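Local coordinates for protein O-methyltransferase (PDB 4CE0) that probably methylates the 4'-hydroxyl of the rhamnose of spinosyn precursors, with S-adenosyl-L-methionine as donor and magnesium bound nearby, at residues A89-R94 with A151-L156; S195-Y200 with R227-I232; C66-L71 with Q98-T103. All blocks are in the same frame, centred on the assembly; numbering follows the deposited sequence.

Contact 1. Residues A89-R94 with A151-L156; sequences ACIFMR and ARYGLL
R94, in the middle of helix 88-100, and L155, in the loop after helix 143-152, have the closest backbones, their CA atoms 7.1 Å apart. G154, just before L155, ends helix 143-152 in a Schellman motif with a positive phi of 66°; glycine adopts that backbone easily. The turn faces both Y153 and L155 toward the first helix, where I91 meets them. I91 CG2, anti to the backbone N, lies over one face of the Y153 ring in a CH-pi contact, 4.1 Å from the centroid, and it also packs 4.1 Å from L155 CD1. Branched at CB, isoleucine can use CD1 as well: I91 CD1 is 3.8 Å from Y153 CE2. R94 adds its CG methylene, 3.8 Å from L155 CB. The bend of its chain at chi2 (67°) lays the guanidinium with one face against L155 CD2, while NH2 forms a salt bridge with D157. Y153 OH is likewise satisfied, by H52 ND1. On its other sides helix 88-100 meets strand 78-82 through M93 and helix 56-73 through F92, while Y153 packs on helix 6-16 and on I20 of the second subunit.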
loop_
_atom_site.group_PDB
_atom_site.type_symbol
_atom_site.label_atom_id
_atom_site.label_comp_id
_atom_site.label_asym_id
_atom_site.label_seq_id
_atom_site.Cartn_x
_atom_site.Cartn_y
_atom_site.Cartn_z
ATOM N N ALA A 89 -11.822 6.330 3.796
ATOM C CA ALA A 89 -12.832 5.291 3.953
ATOM C C ALA A 89 -13.536 5.018 2.634
ATOM O O ALA A 89 -13.838 3.884 2.303
ATOM C CB ALA A 89 -13.829 5.684 5.015
ATOM N N CYS A 90 -13.829 6.078 1.889
ATOM C CA CYS A 90 -14.429 5.928 0.580
ATOM C C CYS A 90 -13.492 5.286 -0.418
ATOM O O CYS A 90 -13.917 4.474 -1.250
ATOM C CB CYS A 90 -14.837 7.296 0.061
ATOM S SG CYS A 90 -16.290 7.965 0.914
ATOM N N ILE A 91 -12.226 5.669 -0.373
ATOM C CA ILE A 91 -11.217 4.969 -1.193
ATOM C C ILE A 91 -11.253 3.468 -0.903
ATOM O O ILE A 91 -11.258 2.636 -1.830
ATOM C CB ILE A 91 -9.818 5.535 -0.963
ATOM C CG1 ILE A 91 -9.742 6.956 -1.519
ATOM C CG2 ILE A 91 -8.738 4.716 -1.672
ATOM C CD1 ILE A 91 -8.586 7.737 -1.000
ATOM N N PHE A 92 -11.316 3.122 0.378
ATOM C CA PHE A 92 -11.362 1.725 0.753
ATOM C C PHE A 92 -12.574 0.998 0.194
ATOM O O PHE A 92 -12.427 -0.068 -0.373
ATOM C CB PHE A 92 -11.317 1.540 2.267
ATOM C CG PHE A 92 -11.210 0.118 2.669
ATOM C CD1 PHE A 92 -10.012 -0.578 2.459
ATOM C CD2 PHE A 92 -12.302 -0.551 3.213
ATOM C CE1 PHE A 92 -9.905 -1.904 2.820
ATOM C CE2 PHE A 92 -12.213 -1.876 3.573
ATOM C CZ PHE A 92 -10.997 -2.559 3.385
ATOM N N MET A 93 -13.764 1.590 0.301
ATOM C CA MET A 93 -14.945 0.925 -0.252
ATOM C C MET A 93 -14.773 0.721 -1.757
ATOM O O MET A 93 -15.132 -0.321 -2.307
ATOM C CB MET A 93 -16.216 1.737 0.025
ATOM C CG MET A 93 -16.508 1.899 1.464
ATOM S SD MET A 93 -18.152 2.560 1.771
ATOM C CE MET A 93 -17.829 4.260 1.464
ATOM N N ARG A 94 -14.223 1.709 -2.423
ATOM C CA ARG A 94 -14.007 1.581 -3.872
ATOM C C ARG A 94 -12.999 0.466 -4.136
ATOM O O ARG A 94 -13.099 -0.282 -5.123
ATOM C CB ARG A 94 -13.527 2.891 -4.471
ATOM C CG ARG A 94 -13.075 2.814 -5.971
ATOM C CD ARG A 94 -14.186 2.513 -6.946
ATOM N NE ARG A 94 -13.703 2.181 -8.299
ATOM C CZ ARG A 94 -13.505 0.939 -8.751
ATOM N NH1 ARG A 94 -13.689 -0.123 -7.969
ATOM N NH2 ARG A 94 -13.097 0.748 -9.990
ATOM N N ALA A 151 -6.887 9.279 -6.911
ATOM C CA ALA A 151 -6.083 9.046 -8.097
ATOM C C ALA A 151 -4.754 8.465 -7.675
ATOM O O ALA A 151 -4.129 7.731 -8.411
ATOM C CB ALA A 151 -5.882 10.365 -8.906
ATOM N N ARG A 152 -4.333 8.745 -6.458
ATOM C CA ARG A 152 -3.075 8.173 -5.974
ATOM C C ARG A 152 -3.141 6.666 -5.905
ATOM O O ARG A 152 -2.120 6.001 -6.066
ATOM C CB ARG A 152 -2.670 8.786 -4.635
ATOM C CG ARG A 152 -2.206 10.227 -4.856
ATOM C CD ARG A 152 -2.222 11.085 -3.623
ATOM N NE ARG A 152 -0.964 11.826 -3.521
ATOM C CZ ARG A 152 -0.557 12.440 -2.420
ATOM N NH1 ARG A 152 -1.309 12.406 -1.312
ATOM N NH2 ARG A 152 0.612 13.067 -2.409
ATOM N N TYR A 153 -4.342 6.128 -5.692
ATOM C CA TYR A 153 -4.534 4.681 -5.548
ATOM C C TYR A 153 -4.960 4.062 -6.872
ATOM O O TYR A 153 -5.221 2.854 -6.951
ATOM C CB TYR A 153 -5.545 4.365 -4.428
ATOM C CG TYR A 153 -5.095 4.793 -3.035
ATOM C CD1 TYR A 153 -4.357 3.945 -2.224
ATOM C CD2 TYR A 153 -5.420 6.051 -2.533
ATOM C CE1 TYR A 153 -3.949 4.342 -0.955
ATOM C CE2 TYR A 153 -5.009 6.466 -1.284
ATOM C CZ TYR A 153 -4.267 5.607 -0.493
ATOM O OH TYR A 153 -3.888 6.008 0.776
ATOM N N GLY A 154 -5.003 4.883 -7.925
ATOM C CA GLY A 154 -5.515 4.428 -9.197
ATOM C C GLY A 154 -7.003 4.095 -9.153
ATOM O O GLY A 154 -7.470 3.236 -9.888
ATOM N N LEU A 155 -7.763 4.788 -8.306
ATOM C CA LEU A 155 -9.189 4.484 -8.166
ATOM C C LEU A 155 -10.126 5.649 -8.457
ATOM O O LEU A 155 -11.267 5.615 -8.032
ATOM C CB LEU A 155 -9.483 3.936 -6.772
ATOM C CG LEU A 155 -8.809 2.588 -6.505
ATOM C CD1 LEU A 155 -8.813 2.308 -5.028
ATOM C CD2 LEU A 155 -9.505 1.447 -7.267
ATOM N N LEU A 156 -9.665 6.661 -9.191
ATOM C CA LEU A 156 -10.528 7.789 -9.516
ATOM C C LEU A 156 -11.213 7.502 -10.834
ATOM O O LEU A 156 -10.733 7.919 -11.865
ATOM C CB LEU A 156 -9.723 9.086 -9.586
ATOM C CG LEU A 156 -10.546 10.342 -9.907
ATOM C CD1 LEU A 156 -11.578 10.569 -8.827
ATOM C CD2 LEU A 156 -9.638 11.572 -10.044
#

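Contact 2. Residues S195-Y200 with R227-I232; sequences SLRNLY and RAELGI
The C-terminal parts of two helices of the Rossmann-like methyltransferase fold, 189-199 and 219-230, and the residues just beyond them meet here, R197 reaching E229 and Y200 touching I232. Their backbones stay well apart, the closest CA atoms, of R197 and L230, being 9.9 Å from each other, so long side chains must bridge the gap. R197 does this with a chain extended from CG to NE, and E229 with one extended beyond CG. The two cross at about a right angle. R197 NH1 gives a nearly straight hydrogen bond (170°) to E229 OE1 at 2.9 Å, making a salt bridge through a single N-H. The acceptor lies in the guanidinium plane and is met on its syn side, though off the carboxylate plane; the two flat groups, turned 60° against each other, do not form the coplanar two-bond pair. Both residues are exposed, as suits charged ends at a surface.

In this fold each helix follows a strand that leads into the magnesium site: D185 comes just before helix 189-199, and D212 and D213 come after strand 207-211 and before helix 219-230. The ends joined here therefore probably lie away from the metal end of the strands.

Beside the salt bridge the contact turns apolar. Y200 swings its ring across with CG anti to the backbone N (chi1 -171°), and I232 comes from the opposite direction. I232 CD1 is 3.2 Å from Y200 CE2, a spacing short enough that the modelled position may be slightly off. G231, with positive phi, leaves the helical path, and I232 N still bonds to R227 O. L196 and I232 both also pack on F226, while R227 makes a cation-pi contact with W246.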
loop_
_atom_site.group_PDB
_atom_site.type_symbol
_atom_site.label_atom_id
_atom_site.label_comp_id
_atom_site.label_asym_id
_atom_site.label_seq_id
_atom_site.Cartn_x
_atom_site.Cartn_y
_atom_site.Cartn_z
ATOM N N SER A 195 -28.350 12.989 7.471
ATOM C CA SER A 195 -27.945 11.833 6.724
ATOM C C SER A 195 -28.940 10.685 6.909
ATOM O O SER A 195 -29.348 10.044 5.950
ATOM C CB SER A 195 -26.502 11.421 7.126
ATOM O OG SER A 195 -26.113 10.262 6.406
ATOM N N LEU A 196 -29.322 10.410 8.148
ATOM C CA LEU A 196 -30.256 9.316 8.412
ATOM C C LEU A 196 -31.603 9.604 7.795
ATOM O O LEU A 196 -32.141 8.761 7.083
ATOM C CB LEU A 196 -30.430 9.050 9.928
ATOM C CG LEU A 196 -29.245 8.363 10.602
ATOM C CD1 LEU A 196 -29.454 8.361 12.102
ATOM C CD2 LEU A 196 -29.080 6.949 10.081
ATOM N N ARG A 197 -32.154 10.780 8.071
ATOM C CA ARG A 197 -33.487 11.133 7.536
ATOM C C ARG A 197 -33.572 10.977 6.013
ATOM O O ARG A 197 -34.555 10.472 5.483
ATOM C CB ARG A 197 -33.858 12.569 7.869
ATOM C CG ARG A 197 -34.224 12.784 9.317
ATOM C CD ARG A 197 -34.944 14.125 9.578
ATOM N NE ARG A 197 -35.053 14.334 11.017
ATOM C CZ ARG A 197 -35.860 13.631 11.810
ATOM N NH1 ARG A 197 -36.672 12.703 11.298
ATOM N NH2 ARG A 197 -35.865 13.858 13.113
ATOM N N ASN A 198 -32.536 11.410 5.307
ATOM C CA ASN A 198 -32.564 11.392 3.860
ATOM C C ASN A 198 -32.079 10.099 3.203
ATOM O O ASN A 198 -32.540 9.775 2.104
ATOM C CB ASN A 198 -31.798 12.605 3.309
ATOM C CG ASN A 198 -32.438 13.948 3.745
ATOM O OD1 ASN A 198 -33.512 14.280 3.289
ATOM N ND2 ASN A 198 -31.769 14.701 4.611
ATOM N N LEU A 199 -31.158 9.362 3.836
ATOM C CA LEU A 199 -30.550 8.215 3.150
ATOM C C LEU A 199 -30.961 6.860 3.702
ATOM O O LEU A 199 -30.966 5.871 2.972
ATOM C CB LEU A 199 -29.020 8.343 3.122
ATOM C CG LEU A 199 -28.458 9.594 2.445
ATOM C CD1 LEU A 199 -26.914 9.573 2.520
ATOM C CD2 LEU A 199 -28.931 9.716 0.989
ATOM N N TYR A 200 -31.308 6.789 4.983
ATOM C CA TYR A 200 -31.751 5.507 5.516
ATOM C C TYR A 200 -32.897 4.882 4.728
ATOM O O TYR A 200 -32.915 3.677 4.538
ATOM C CB TYR A 200 -32.194 5.597 6.961
ATOM C CG TYR A 200 -32.435 4.216 7.545
ATOM C CD1 TYR A 200 -31.368 3.420 7.895
ATOM C CD2 TYR A 200 -33.734 3.703 7.732
ATOM C CE1 TYR A 200 -31.549 2.165 8.426
ATOM C CE2 TYR A 200 -33.929 2.419 8.262
ATOM C CZ TYR A 200 -32.808 1.661 8.613
ATOM O OH TYR A 200 -32.903 0.387 9.155
ATOM N N ARG A 227 -33.982 6.525 15.484
ATOM C CA ARG A 227 -34.491 5.153 15.624
ATOM C C ARG A 227 -35.867 5.099 16.308
ATOM O O ARG A 227 -36.734 4.293 15.927
ATOM C CB ARG A 227 -33.496 4.296 16.403
ATOM C CG ARG A 227 -32.323 3.864 15.527
ATOM C CD ARG A 227 -31.191 3.355 16.358
ATOM N NE ARG A 227 -31.542 2.148 17.071
ATOM C CZ ARG A 227 -31.467 0.915 16.584
ATOM N NH1 ARG A 227 -31.045 0.696 15.352
ATOM N NH2 ARG A 227 -31.823 -0.117 17.354
ATOM N N ALA A 228 -36.064 5.975 17.289
ATOM C CA ALA A 228 -37.320 6.006 18.064
ATOM C C ALA A 228 -38.504 6.448 17.220
ATOM O O ALA A 228 -39.579 5.894 17.344
ATOM C CB ALA A 228 -37.178 6.915 19.249
ATOM N N GLU A 229 -38.302 7.453 16.369
ATOM C CA GLU A 229 -39.365 7.955 15.505
ATOM C C GLU A 229 -39.890 6.865 14.580
ATOM O O GLU A 229 -41.082 6.604 14.557
ATOM C CB GLU A 229 -38.882 9.144 14.675
ATOM C CG GLU A 229 -39.978 9.759 13.799
ATOM C CD GLU A 229 -39.535 11.024 13.095
ATOM O OE1 GLU A 229 -38.365 11.426 13.272
ATOM O OE2 GLU A 229 -40.359 11.618 12.371
ATOM N N LEU A 230 -38.995 6.225 13.829
ATOM C CA LEU A 230 -39.408 5.253 12.814
ATOM C C LEU A 230 -39.600 3.833 13.354
ATOM O O LEU A 230 -39.941 2.924 12.595
ATOM C CB LEU A 230 -38.402 5.224 11.665
ATOM C CG LEU A 230 -38.409 6.415 10.714
ATOM C CD1 LEU A 230 -38.128 7.718 11.439
ATOM C CD2 LEU A 230 -37.353 6.173 9.666
ATOM N N GLY A 231 -39.390 3.647 14.651
ATOM C CA GLY A 231 -39.530 2.335 15.259
ATOM C C GLY A 231 -38.583 1.304 14.682
ATOM O O GLY A 231 -38.993 0.195 14.316
ATOM N N ILE A 232 -37.310 1.681 14.595
ATOM C CA ILE A 232 -36.233 0.773 14.197
ATOM C C ILE A 232 -35.666 0.066 15.420
ATOM O O ILE A 232 -35.232 0.714 16.383
ATOM C CB ILE A 232 -35.116 1.558 13.497
ATOM C CG1 ILE A 232 -35.731 2.378 12.354
ATOM C CG2 ILE A 232 -34.031 0.614 13.014
ATOM C CD1 ILE A 232 -34.752 2.906 11.333
#

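Contact 3. Residues C66-L71 with Q98-T103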
loop_
_atom_site.group_PDB
_atom_site.type_symbol
_atom_site.label_atom_id
_atom_site.label_comp_id
_atom_site.label_asym_id
_atom_site.label_seq_id
_atom_site.Cartn_x
_atom_site.Cartn_y
_atom_site.Cartn_z
ATOM N N CYS A 66 -18.644 -5.449 6.341
ATOM C CA CYS A 66 -19.955 -5.027 5.823
ATOM C C CYS A 66 -20.053 -5.034 4.281
ATOM O O CYS A 66 -21.021 -5.509 3.701
ATOM C CB CYS A 66 -20.326 -3.632 6.355
ATOM S SG CYS A 66 -20.558 -3.576 8.169
ATOM N N VAL A 67 -19.069 -4.451 3.620
ATOM C CA VAL A 67 -19.076 -4.384 2.177
ATOM C C VAL A 67 -19.030 -5.819 1.645
ATOM O O VAL A 67 -19.754 -6.129 0.697
ATOM C CB VAL A 67 -17.846 -3.581 1.653
ATOM C CG1 VAL A 67 -17.698 -3.703 0.106
ATOM C CG2 VAL A 67 -17.928 -2.119 2.133
ATOM N N GLU A 68 -18.190 -6.681 2.248
ATOM C CA GLU A 68 -18.045 -8.061 1.743
ATOM C C GLU A 68 -19.330 -8.861 1.901
ATOM O O GLU A 68 -19.652 -9.703 1.057
ATOM C CB GLU A 68 -16.862 -8.802 2.401
ATOM C CG GLU A 68 -15.498 -8.412 1.769
ATOM C CD GLU A 68 -14.297 -9.083 2.396
ATOM O OE1 GLU A 68 -14.494 -9.990 3.218
ATOM O OE2 GLU A 68 -13.153 -8.705 2.055
ATOM N N ALA A 69 -20.068 -8.578 2.971
ATOM C CA ALA A 69 -21.295 -9.313 3.293
ATOM C C ALA A 69 -22.375 -8.940 2.307
ATOM O O ALA A 69 -23.120 -9.800 1.799
ATOM C CB ALA A 69 -21.747 -9.010 4.730
ATOM N N VAL A 70 -22.464 -7.647 2.036
ATOM C CA VAL A 70 -23.406 -7.125 1.048
ATOM C C VAL A 70 -23.158 -7.717 -0.342
ATOM O O VAL A 70 -24.110 -8.016 -1.085
ATOM C CB VAL A 70 -23.282 -5.598 1.001
ATOM C CG1 VAL A 70 -23.483 -5.053 -0.373
ATOM C CG2 VAL A 70 -24.241 -4.941 2.033
ATOM N N LEU A 71 -21.884 -7.822 -0.718
ATOM C CA LEU A 71 -21.520 -8.408 -2.004
ATOM C C LEU A 71 -21.854 -9.914 -2.044
ATOM O O LEU A 71 -22.431 -10.384 -3.014
ATOM C CB LEU A 71 -20.038 -8.206 -2.308
ATOM C CG LEU A 71 -19.547 -6.781 -2.548
ATOM C CD1 LEU A 71 -18.081 -6.835 -2.962
ATOM C CD2 LEU A 71 -20.379 -6.006 -3.572
ATOM N N GLN A 98 -13.193 -3.050 -6.379
ATOM C CA GLN A 98 -12.098 -3.424 -7.265
ATOM C C GLN A 98 -11.588 -4.817 -6.928
ATOM O O GLN A 98 -11.306 -5.590 -7.832
ATOM C CB GLN A 98 -10.941 -2.413 -7.127
ATOM C CG GLN A 98 -9.786 -2.649 -8.086
ATOM C CD GLN A 98 -10.194 -2.461 -9.527
ATOM O OE1 GLN A 98 -9.795 -3.233 -10.405
ATOM N NE2 GLN A 98 -11.000 -1.437 -9.784
ATOM N N ALA A 99 -11.430 -5.148 -5.647
ATOM C CA ALA A 99 -10.850 -6.464 -5.294
ATOM C C ALA A 99 -11.791 -7.576 -5.721
ATOM O O ALA A 99 -11.359 -8.685 -6.032
ATOM C CB ALA A 99 -10.590 -6.571 -3.816
ATOM N N PHE A 100 -13.086 -7.272 -5.730
ATOM C CA PHE A 100 -14.077 -8.295 -6.036
ATOM C C PHE A 100 -14.563 -8.250 -7.476
ATOM O O PHE A 100 -15.392 -9.052 -7.869
ATOM C CB PHE A 100 -15.249 -8.192 -5.076
ATOM C CG PHE A 100 -15.004 -8.892 -3.771
ATOM C CD1 PHE A 100 -14.299 -8.265 -2.754
ATOM C CD2 PHE A 100 -15.485 -10.183 -3.559
ATOM C CE1 PHE A 100 -14.063 -8.907 -1.566
ATOM C CE2 PHE A 100 -15.264 -10.828 -2.373
ATOM C CZ PHE A 100 -14.545 -10.190 -1.367
ATOM N N GLY A 101 -14.024 -7.330 -8.269
ATOM C CA GLY A 101 -14.439 -7.202 -9.655
ATOM C C GLY A 101 -15.872 -6.708 -9.873
ATOM O O GLY A 101 -16.380 -6.826 -10.972
ATOM N N ASP A 102 -16.521 -6.159 -8.842
ATOM C CA ASP A 102 -17.873 -5.589 -8.984
ATOM C C ASP A 102 -17.773 -4.216 -9.662
ATOM O O ASP A 102 -17.225 -3.265 -9.104
ATOM C CB ASP A 102 -18.574 -5.482 -7.623
ATOM C CG ASP A 102 -19.995 -4.874 -7.723
ATOM O OD1 ASP A 102 -20.196 -3.839 -8.425
ATOM O OD2 ASP A 102 -20.916 -5.432 -7.088
ATOM N N THR A 103 -18.282 -4.114 -10.884
ATOM C CA THR A 103 -18.124 -2.890 -11.662
ATOM C C THR A 103 -19.432 -2.105 -11.752
ATOM O O THR A 103 -19.477 -1.030 -12.338
ATOM C CB THR A 103 -17.590 -3.206 -13.083
ATOM O OG1 THR A 103 -18.545 -4.002 -13.796
ATOM C CG2 THR A 103 -16.287 -3.967 -13.002
#
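F100, near the C-terminal end of helix 88-100, is gripped by E68 and L71, which lie one turn apart on helix 56-73. L71 takes the root of the ring: its CD1 is 3.8 Å from F100 CB and equally close to F100 CG. E68 takes the far end, where CG lies 3.7 Å from both F100 CE1 and F100 CZ. The methylene carbons of a glutamate serve here as apolar surface, and its carboxylate goes on past the ring: E68 OE2 reaches the edge in the plane of the ring, 3.7 Å from F100 CE1, where the weakly positive ring hydrogens would suit a negative oxygen. Carboxylate and ring planes stand 58° apart. L71 has a second branch to use, and its CD2 touches D102 OD2 at 3.6 Å, a plain van der Waals contact.

The polar ends are fixed by a second shell. E68 OE2 accepts a hydrogen bond from Q64 NE2, one turn earlier on the same helix. D102 points CG anti to its own backbone N (chi1 179°) and divides its oxygens, OD1 taking the G104 backbone N and OD2 forming a salt bridge with R105 NE. R105 also packs on L71. Between F100 and D102 the chain turns at G101 in a Schellman motif with phi 68°, a conformation that glycine takes at little cost; this turn lets both neighbours face helix 56-73.

Further out, V67 meets V96 and L71 meets L97, continuing the packing of the two helices. C66 and V70 lie on F208 of strand 207-211, and helix 6-16 touches E68 and A99 through L9.

Overall arrangement
Contacts 1 and 3 share helix 88-100, using its first half and its end, and their segments alternate along the chain. Their centres are 14 Å apart, and they touch where the side chains of L155 and Q98 pack together; both also reach the second subunit. Contact 2 lies on the opposite side of the chain's centre from contact 1, with centres 29 Å apart, and its centre is 25 Å from that of contact 3. The S-adenosyl-L-homocysteine pocket relates to them unequally: A89 of contact 1 touches the ligand and the I91 side chain is about 9 Å from it, the side chain of R197 in contact 2 is about 12 Å from the ligand, and contact 3 is remote from both the ligand and the magnesium ion.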